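Local coordinates for protein dephospho-CoA kinase (Mycobacterium paratuberculosis, PDB 6N39) that probably phosphorylates the 3'-hydroxyl of dephospho-CoA with ATP to make coenzyme A, and carries a C-terminal UPF0157 domain involved in its proper folding, at residues P295-E298 with H299-A302; G384-D387 with A388-V392. One frame throughout, in Å; residues are numbered along the deposited sequence.

Interaction 1 (P295-E298 with H299-A302); sequences PRLE and HITA
Leu297 and Ile300 meet across a tight turn. The amide of Ile300 reaches back to Leu297 O at 3.5 Å. This bond is weak because it is long, although its N-H points straight at the oxygen (168°). A water bridges the turn: it donates to Leu297 O at 2.7 Å and to Ile300 O at 2.6 Å. Leu297 O thus takes two donors, one from the backbone and one from the water. On the apolar side Leu297 CB lies 4.2 Å from Ile300 CD1. His299 turns one ring face to Glu298 CB, which lies over that face, offset toward the rim. Glu298 bends at chi2 (56°), and its carboxylate comes to the guanidinium edge of Arg296. There Arg296 NH2 donates to the syn lone pair of Glu298 OE2 at 2.6 Å, a salt bridge lying close to the guanidinium plane. Arg296 NH1 has a second carboxylate partner in Asp283, so two carboxylates hold the guanidinium. Around the turn, Leu297 and Thr301 make backbone hydrogen bonds with Ile329 and Lys327. The bend from Leu297 to Ile300 is a type I beta turn, on the surface of the UPF0157 region beside strand 328-331.

Interaction 2 (G384-D387 with A388-V392); sequences GDID and AYVAV. With ACT (acetate ion), chain G.
Tyr389 OH donates to the O atom of a bound acetate at 2.6 Å. That acetate oxygen lies at the edge of the phenol ring, near its plane. The acetate ion is also hydrogen-bonded to Lys375 NZ, Lys393 NZ and Lys267 N. The two lysine side chains would probably offset its charge. The ion probably came from the crystallisation liquor. With chi1 at -179°, the Tyr389 ring swings out on the far side from its backbone N and leads away from the first turn of the helix. The ring is buried and packs on Lys375, Ala378 and Ala382 of helix 365-382.

The helix begins just before this, at Ile386. Asp385 is the N-cap, and its OD1 accepts a weak bond from Asp387 N at 3.2 Å, bent to 130° at the hydrogen. The same side chain lies alongside Ala388, with OD2 4.0 Å from Ala388 CB. The backbone then settles into regular helical bonding. Tyr389 N donates to Asp385 O at 3.1 Å, in the carbonyl plane. Val390 N donates to Ile386 O at 2.9 Å, and Ala391 N to Asp387 O at the same length.

The apolar contacts join Ile386 to the residues three and four positions on. Ile386 and Val390 lie side by side and point the same way, one turn apart, with Ile386 CD1 4.0 Å from Val390 CG2. A chi2 of 64° bends the isoleucine chain, and CD1 also comes within 4.4 Å of Tyr389 CD2, approaching the ring obliquely. Val390 CG2 rests near Ile386 O as well.

Together these contacts form an N-capped helix start, the first turns of helix 386-411 in the UPF0157 region, with Tyr389 packed on helix 365-382.

Overall arrangement
Both contacts are local, and both lie in the UPF0157 region, away from the predicted ATP site. Their centres are 19 Å apart, and their nearest atoms are about 10 Å apart without touching. Both sit mainly at the surface, but interaction 2 includes one buried side chain, whereas none of the touching residues of interaction 1 is buried. They belong to different elements. Interaction 1 is a turn in the loop between helix 286-291 and strand 328-331, while interaction 2 opens helix 386-411. The chemistry differs accordingly. Interaction 1 combines a weak turn bond with water and a salt bridge. Interaction 2 has successive helical backbone bonds, a weak capping bond and a tyrosine hydroxyl bound to acetate.

Interaction 1 (P295-E298 with H299-A302)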
ATOM      1  N   PRO A 295       4.475 -11.831  -1.268  1.00 26.10           N
ATOM      2  CA  PRO A 295       5.026 -13.172  -1.033  1.00 29.10           C
ATOM      3  C   PRO A 295       6.542 -13.118  -0.871  1.00 36.23           C
ATOM      4  O   PRO A 295       7.222 -12.245  -1.419  1.00 29.71           O
ATOM      5  CB  PRO A 295       4.633 -13.960  -2.301  1.00 27.59           C
ATOM      6  CG  PRO A 295       3.409 -13.219  -2.848  1.00 30.23           C
ATOM      7  CD  PRO A 295       3.684 -11.753  -2.511  1.00 25.31           C
ATOM      8  N   ARG A 296       7.072 -14.109  -0.156  1.00 31.72           N
ATOM      9  CA  ARG A 296       8.516 -14.241   0.008  1.00 35.35           C
ATOM     10  C   ARG A 296       9.143 -15.020  -1.151  1.00 31.90           C
ATOM     11  O   ARG A 296       8.553 -15.967  -1.673  1.00 33.37           O
ATOM     12  CB  ARG A 296       8.842 -14.941   1.323  1.00 32.96           C
ATOM     13  CG  ARG A 296      10.368 -15.081   1.558  1.00 32.31           C
ATOM     14  CD  ARG A 296      10.699 -15.131   3.035  1.00 35.38           C
ATOM     15  NE  ARG A 296      10.647 -16.499   3.551  1.00 37.83           N
ATOM     16  CZ  ARG A 296      10.945 -16.828   4.810  1.00 46.60           C
ATOM     17  NH1 ARG A 296      11.302 -15.870   5.692  1.00 31.73           N
ATOM     18  NH2 ARG A 296      10.880 -18.110   5.179  1.00 39.67           N
ATOM     19  N   LEU A 297      10.346 -14.607  -1.565  1.00 26.76           N
ATOM     20  CA  LEU A 297      11.171 -15.419  -2.463  1.00 32.44           C
ATOM     21  C   LEU A 297      11.967 -16.380  -1.591  1.00 36.19           C
ATOM     22  O   LEU A 297      12.926 -15.981  -0.921  1.00 33.47           O
ATOM     23  CB  LEU A 297      12.084 -14.545  -3.321  1.00 31.98           C
ATOM     24  CG  LEU A 297      11.225 -13.686  -4.258  1.00 42.87           C
ATOM     25  CD1 LEU A 297      11.950 -12.459  -4.739  1.00 50.79           C
ATOM     26  CD2 LEU A 297      10.777 -14.535  -5.441  1.00 40.64           C
ATOM     27  N   GLU A 298      11.563 -17.645  -1.599  1.00 37.90           N
ATOM     28  CA  GLU A 298      11.995 -18.564  -0.551  1.00 45.08           C
ATOM     29  C   GLU A 298      13.483 -18.906  -0.650  1.00 46.28           C
ATOM     30  O   GLU A 298      14.125 -19.143   0.381  1.00 48.91           O
ATOM     31  CB  GLU A 298      11.133 -19.834  -0.595  1.00 46.25           C
ATOM     32  CG  GLU A 298      10.856 -20.460   0.773  1.00 64.09           C
ATOM     33  CD  GLU A 298      10.200 -19.495   1.781  1.00 66.35           C
ATOM     34  OE1 GLU A 298       9.261 -18.748   1.418  1.00 57.95           O
ATOM     35  OE2 GLU A 298      10.638 -19.495   2.950  1.00 68.81           O
ATOM     36  N   HIS A 299      14.057 -18.923  -1.856  1.00 37.68           N
ATOM     37  CA  HIS A 299      15.432 -19.384  -2.026  1.00 43.00           C
ATOM     38  C   HIS A 299      16.439 -18.256  -2.224  1.00 37.83           C
ATOM     39  O   HIS A 299      17.503 -18.489  -2.810  1.00 40.84           O
ATOM     40  CB  HIS A 299      15.512 -20.354  -3.194  1.00 44.27           C
ATOM     41  CG  HIS A 299      14.567 -21.498  -3.061  1.00 57.95           C
ATOM     42  ND1 HIS A 299      14.759 -22.511  -2.148  1.00 57.52           N
ATOM     43  CD2 HIS A 299      13.397 -21.768  -3.686  1.00 56.58           C
ATOM     44  CE1 HIS A 299      13.761 -23.372  -2.235  1.00 63.09           C
ATOM     45  NE2 HIS A 299      12.921 -22.943  -3.160  1.00 64.96           N
ATOM     46  N   ILE A 300      16.130 -17.046  -1.778  1.00 34.14           N
ATOM     47  CA  ILE A 300      17.116 -15.965  -1.734  1.00 33.93           C
ATOM     48  C   ILE A 300      17.324 -15.616  -0.267  1.00 39.37           C
ATOM     49  O   ILE A 300      16.415 -15.089   0.389  1.00 35.63           O
ATOM     50  CB  ILE A 300      16.682 -14.734  -2.541  1.00 35.21           C
ATOM     51  CG1 ILE A 300      16.387 -15.123  -3.996  1.00 41.89           C
ATOM     52  CG2 ILE A 300      17.783 -13.657  -2.492  1.00 33.74           C
ATOM     53  CD1 ILE A 300      15.965 -13.955  -4.860  1.00 40.68           C
ATOM     54  N   THR A 301      18.513 -15.929   0.257  1.00 30.48           N
ATOM     55  CA  THR A 301      18.801 -15.733   1.670  1.00 30.08           C
ATOM     56  C   THR A 301      20.082 -14.941   1.926  1.00 32.55           C
ATOM     57  O   THR A 301      20.534 -14.883   3.074  1.00 32.19           O
ATOM     58  CB  THR A 301      18.879 -17.089   2.387  1.00 36.55           C
ATOM     59  OG1 THR A 301      19.767 -17.960   1.671  1.00 34.60           O
ATOM     60  CG2 THR A 301      17.495 -17.732   2.451  1.00 37.74           C
ATOM     61  N   ALA A 302      20.668 -14.314   0.905  1.00 28.96           N
ATOM     62  CA  ALA A 302      21.852 -13.477   1.096  1.00 30.71           C
ATOM     63  C   ALA A 302      21.994 -12.537  -0.096  1.00 34.75           C
ATOM     64  O   ALA A 302      21.436 -12.786  -1.167  1.00 33.77           O
ATOM     65  CB  ALA A 302      23.133 -14.317   1.261  1.00 28.99           C
TER
HETATM   66  O   HOH W   1      13.942 -14.746   1.269  1.00 31.49           O

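Interaction 2 (G384-D387 with A388-V392)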
ATOM      1  N   GLY A 384      16.688  -8.159 -22.856  1.00 72.43           N
ATOM      2  CA  GLY A 384      15.511  -8.708 -22.219  1.00 70.95           C
ATOM      3  C   GLY A 384      15.766  -9.780 -21.174  1.00 72.07           C
ATOM      4  O   GLY A 384      14.867 -10.069 -20.379  1.00 68.76           O
ATOM      5  N   ASP A 385      16.957 -10.376 -21.149  1.00 70.58           N
ATOM      6  CA  ASP A 385      17.281 -11.460 -20.223  1.00 65.64           C
ATOM      7  C   ASP A 385      17.743 -10.855 -18.895  1.00 61.59           C
ATOM      8  O   ASP A 385      18.823 -10.259 -18.820  1.00 60.99           O
ATOM      9  CB  ASP A 385      18.350 -12.358 -20.849  1.00 71.10           C
ATOM     10  CG  ASP A 385      18.699 -13.580 -19.995  1.00 79.81           C
ATOM     11  OD1 ASP A 385      18.172 -13.742 -18.875  1.00 82.40           O
ATOM     12  OD2 ASP A 385      19.516 -14.397 -20.467  1.00 91.42           O
ATOM     13  N   ILE A 386      16.928 -11.022 -17.844  1.00 59.64           N
ATOM     14  CA  ILE A 386      17.231 -10.421 -16.546  1.00 56.12           C
ATOM     15  C   ILE A 386      18.558 -10.940 -16.001  1.00 52.46           C
ATOM     16  O   ILE A 386      19.357 -10.174 -15.447  1.00 53.48           O
ATOM     17  CB  ILE A 386      16.074 -10.668 -15.553  1.00 59.62           C
ATOM     18  CG1 ILE A 386      16.430 -10.147 -14.159  1.00 57.94           C
ATOM     19  CG2 ILE A 386      15.726 -12.141 -15.473  1.00 58.36           C
ATOM     20  CD1 ILE A 386      16.624  -8.648 -14.092  1.00 66.67           C
ATOM     21  N   ASP A 387      18.808 -12.246 -16.141  1.00 49.14           N
ATOM     22  CA  ASP A 387      20.040 -12.835 -15.622  1.00 56.26           C
ATOM     23  C   ASP A 387      21.269 -12.189 -16.252  1.00 55.90           C
ATOM     24  O   ASP A 387      22.219 -11.827 -15.548  1.00 54.24           O
ATOM     25  CB  ASP A 387      20.042 -14.346 -15.867  1.00 59.82           C
ATOM     26  CG  ASP A 387      19.048 -15.084 -14.981  1.00 64.45           C
ATOM     27  OD1 ASP A 387      18.432 -14.444 -14.102  1.00 62.81           O
ATOM     28  OD2 ASP A 387      18.882 -16.311 -15.171  1.00 65.12           O
ATOM     29  N   ALA A 388      21.270 -12.049 -17.582  1.00 51.95           N
ATOM     30  CA  ALA A 388      22.389 -11.408 -18.269  1.00 48.84           C
ATOM     31  C   ALA A 388      22.574  -9.971 -17.798  1.00 52.16           C
ATOM     32  O   ALA A 388      23.706  -9.492 -17.655  1.00 50.05           O
ATOM     33  CB  ALA A 388      22.172 -11.451 -19.779  1.00 48.70           C
ATOM     34  N   TYR A 389      21.463  -9.273 -17.547  1.00 51.27           N
ATOM     35  CA  TYR A 389      21.524  -7.901 -17.056  1.00 47.39           C
ATOM     36  C   TYR A 389      22.200  -7.844 -15.687  1.00 46.86           C
ATOM     37  O   TYR A 389      23.114  -7.035 -15.454  1.00 47.90           O
ATOM     38  CB  TYR A 389      20.098  -7.336 -17.011  1.00 50.05           C
ATOM     39  CG  TYR A 389      19.999  -5.917 -16.537  1.00 47.67           C
ATOM     40  CD1 TYR A 389      20.253  -4.854 -17.396  1.00 48.82           C
ATOM     41  CD2 TYR A 389      19.642  -5.635 -15.226  1.00 45.16           C
ATOM     42  CE1 TYR A 389      20.166  -3.544 -16.947  1.00 50.81           C
ATOM     43  CE2 TYR A 389      19.549  -4.340 -14.773  1.00 49.47           C
ATOM     44  CZ  TYR A 389      19.814  -3.300 -15.630  1.00 53.82           C
ATOM     45  OH  TYR A 389      19.721  -2.017 -15.156  1.00 49.62           O
ATOM     46  N   VAL A 390      21.769  -8.719 -14.776  1.00 46.70           N
ATOM     47  CA  VAL A 390      22.366  -8.801 -13.446  1.00 43.79           C
ATOM     48  C   VAL A 390      23.855  -9.116 -13.550  1.00 42.32           C
ATOM     49  O   VAL A 390      24.681  -8.508 -12.858  1.00 43.76           O
ATOM     50  CB  VAL A 390      21.619  -9.852 -12.599  1.00 46.40           C
ATOM     51  CG1 VAL A 390      22.359 -10.126 -11.279  1.00 41.01           C
ATOM     52  CG2 VAL A 390      20.180  -9.392 -12.316  1.00 51.27           C
ATOM     53  N   ALA A 391      24.214 -10.076 -14.408  1.00 42.24           N
ATOM     54  CA  ALA A 391      25.612 -10.464 -14.566  1.00 49.26           C
ATOM     55  C   ALA A 391      26.465  -9.303 -15.064  1.00 48.43           C
ATOM     56  O   ALA A 391      27.584  -9.101 -14.577  1.00 38.69           O
ATOM     57  CB  ALA A 391      25.735 -11.658 -15.521  1.00 40.23           C
ATOM     58  N   VAL A 392      25.969  -8.535 -16.039  1.00 43.18           N
ATOM     59  CA  VAL A 392      26.781  -7.430 -16.550  1.00 47.78           C
ATOM     60  C   VAL A 392      26.945  -6.345 -15.487  1.00 42.76           C
ATOM     61  O   VAL A 392      28.039  -5.798 -15.314  1.00 49.52           O
ATOM     62  CB  VAL A 392      26.198  -6.871 -17.864  1.00 52.51           C
ATOM     63  CG1 VAL A 392      26.926  -5.597 -18.270  1.00 54.27           C
ATOM     64  CG2 VAL A 392      26.329  -7.905 -18.965  1.00 51.89           C
TER
HETATM   65  C   ACT G 506      18.287  -0.714 -11.976  1.00 60.99           C
HETATM   66  O   ACT G 506      18.931  -1.502 -12.750  1.00 53.10           O
HETATM   67  OXT ACT G 506      17.685   0.390 -12.243  1.00 40.76           O
HETATM   68  CH3 ACT G 506      18.224  -1.150 -10.470  1.00 65.60           C